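Local coordinates for protein glycerol-3-phosphate dehydrogenase [NAD(+)] 1 (Saccharomyces cerevisiae, PDB 4FGW) that catalyses the NAD-dependent interconversion of dihydroxyacetone phosphate and glycerol 3-phosphate, driving the glycerol production that protects yeast under hyperosmotic stress, at residues 243-248 with 303-308. Numbering follows the deposited sequence.
Sequences ALKNVV and ITTCAG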
loop_
_atom_site.group_PDB
_atom_site.type_symbol
_atom_site.label_atom_id
_atom_site.label_comp_id
_atom_site.label_asym_id
_atom_site.label_seq_id
_atom_site.Cartn_x
_atom_site.Cartn_y
_atom_site.Cartn_z
ATOM N N ALA A 243 9.385 9.680 -8.126
ATOM C CA ALA A 243 10.220 10.615 -7.396
ATOM C C ALA A 243 9.755 10.729 -5.943
ATOM O O ALA A 243 10.565 10.515 -5.043
ATOM C CB ALA A 243 10.199 11.982 -8.070
ATOM N N LEU A 244 8.453 11.036 -5.718
ATOM C CA LEU A 244 7.834 11.271 -4.402
ATOM C C LEU A 244 7.865 10.127 -3.393
ATOM O O LEU A 244 7.948 10.390 -2.189
ATOM C CB LEU A 244 6.431 11.890 -4.529
ATOM C CG LEU A 244 6.327 13.217 -5.302
ATOM C CD1 LEU A 244 4.938 13.784 -5.228
ATOM C CD2 LEU A 244 7.334 14.245 -4.806
ATOM N N LYS A 245 7.856 8.867 -3.879
ATOM C CA LYS A 245 7.908 7.654 -3.050
ATOM C C LYS A 245 9.140 7.634 -2.140
ATOM O O LYS A 245 9.068 7.117 -1.024
ATOM C CB LYS A 245 7.841 6.365 -3.914
ATOM C CG LYS A 245 9.050 6.169 -4.837
ATOM C CD LYS A 245 8.950 4.946 -5.722
ATOM C CE LYS A 245 10.227 4.745 -6.505
ATOM N NZ LYS A 245 11.329 4.279 -5.629
ATOM N N ASN A 246 10.258 8.209 -2.611
ATOM C CA ASN A 246 11.512 8.235 -1.858
ATOM C C ASN A 246 11.496 9.198 -0.685
ATOM O O ASN A 246 12.188 8.954 0.302
ATOM C CB ASN A 246 12.701 8.444 -2.781
ATOM C CG ASN A 246 12.764 7.443 -3.904
ATOM O OD1 ASN A 246 12.277 6.313 -3.803
ATOM N ND2 ASN A 246 13.311 7.856 -5.021
ATOM N N VAL A 247 10.667 10.255 -0.763
ATOM C CA VAL A 247 10.476 11.219 0.332
ATOM C C VAL A 247 9.681 10.487 1.425
ATOM O O VAL A 247 10.044 10.559 2.604
ATOM C CB VAL A 247 9.778 12.527 -0.136
ATOM C CG1 VAL A 247 9.476 13.449 1.045
ATOM C CG2 VAL A 247 10.619 13.253 -1.183
ATOM N N VAL A 248 8.638 9.738 1.011
ATOM C CA VAL A 248 7.806 8.927 1.894
ATOM C C VAL A 248 8.642 7.800 2.556
ATOM O O VAL A 248 8.527 7.587 3.767
ATOM C CB VAL A 248 6.549 8.375 1.162
ATOM C CG1 VAL A 248 5.628 7.631 2.129
ATOM C CG2 VAL A 248 5.789 9.493 0.450
ATOM N N ILE A 303 4.965 0.851 -1.861
ATOM C CA ILE A 303 5.093 -0.289 -0.953
ATOM C C ILE A 303 6.501 -0.896 -0.997
ATOM O O ILE A 303 7.141 -1.000 0.046
ATOM C CB ILE A 303 3.953 -1.341 -1.155
ATOM C CG1 ILE A 303 2.592 -0.756 -0.715
ATOM C CG2 ILE A 303 4.258 -2.660 -0.389
ATOM C CD1 ILE A 303 1.327 -1.570 -1.163
ATOM N N THR A 304 6.987 -1.259 -2.190
ATOM C CA THR A 304 8.319 -1.853 -2.345
ATOM C C THR A 304 9.459 -0.967 -1.843
ATOM O O THR A 304 10.383 -1.470 -1.199
ATOM C CB THR A 304 8.525 -2.442 -3.752
ATOM O OG1 THR A 304 9.636 -3.340 -3.706
ATOM C CG2 THR A 304 8.757 -1.374 -4.845
ATOM N N THR A 305 9.373 0.347 -2.125
ATOM C CA THR A 305 10.366 1.349 -1.742
ATOM C C THR A 305 10.418 1.514 -0.225
ATOM O O THR A 305 11.501 1.561 0.352
ATOM C CB THR A 305 10.109 2.657 -2.503
ATOM O OG1 THR A 305 10.065 2.371 -3.904
ATOM C CG2 THR A 305 11.171 3.713 -2.227
ATOM N N CYS A 306 9.252 1.574 0.414
ATOM C CA CYS A 306 9.148 1.702 1.857
ATOM C C CYS A 306 9.490 0.400 2.606
ATOM O O CYS A 306 9.880 0.461 3.768
ATOM C CB CYS A 306 7.775 2.239 2.237
ATOM S SG CYS A 306 7.419 3.889 1.572
ATOM N N ALA A 307 9.392 -0.763 1.931
ATOM C CA ALA A 307 9.726 -2.077 2.497
ATOM C C ALA A 307 11.245 -2.263 2.615
ATOM O O ALA A 307 11.724 -2.722 3.650
ATOM C CB ALA A 307 9.120 -3.193 1.654
ATOM N N GLY A 308 11.977 -1.906 1.564
ATOM C CA GLY A 308 13.429 -2.023 1.504
ATOM C C GLY A 308 14.021 -1.210 0.373
ATOM O O GLY A 308 13.440 -1.129 -0.715
#
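Lys245 lays its aliphatic chain beside the hydroxyl of Thr305, crossing that side chain at about a right angle, with CD 3.3 Å from Thr305 OG1. With CG tucked between the two backbone arms, the chain runs out extended until the last torsion bends it (chi4 72°) and brings the amine round to two oxygens. NZ donates to Thr305 OG1 at 2.9 Å and, within its own helix, to Asn246 OD1, also at 2.9 Å; in this second bond NZ is tilted 16° out of the carboxamide plane. A threonine suits its place by using both branches: OG1 accepts from the lysine and is also hydrogen-bonded to the backbone O of Asp301, one turn earlier, while the methyl CG2 makes a close van der Waals contact with Asn246 OD1 at 3.2 Å. Farther along, Val248 CG1 packs on Cys306 SG at 4.2 Å, a small apolar touch where the axes of the short helical segments approach to 9.0 Å and cross at -36°. The helices, 235-257 and 296-307, belong to the helical C-terminal part of the enzyme. Lys245 is probably the proton acceptor, as in related dehydrogenases, and the probable substrate-binding residues Lys152 and Asn311 lie close to Lys245 and Asn246 respectively. A methionine here has no amine, which would probably leave Thr305 OG1 and Asn246 OD1 without their shared donor. The amine is thus held by hydrogen bonds to one neutral oxygen on each helix, consistent with presenting a probable catalytic group beside the substrate-binding residues.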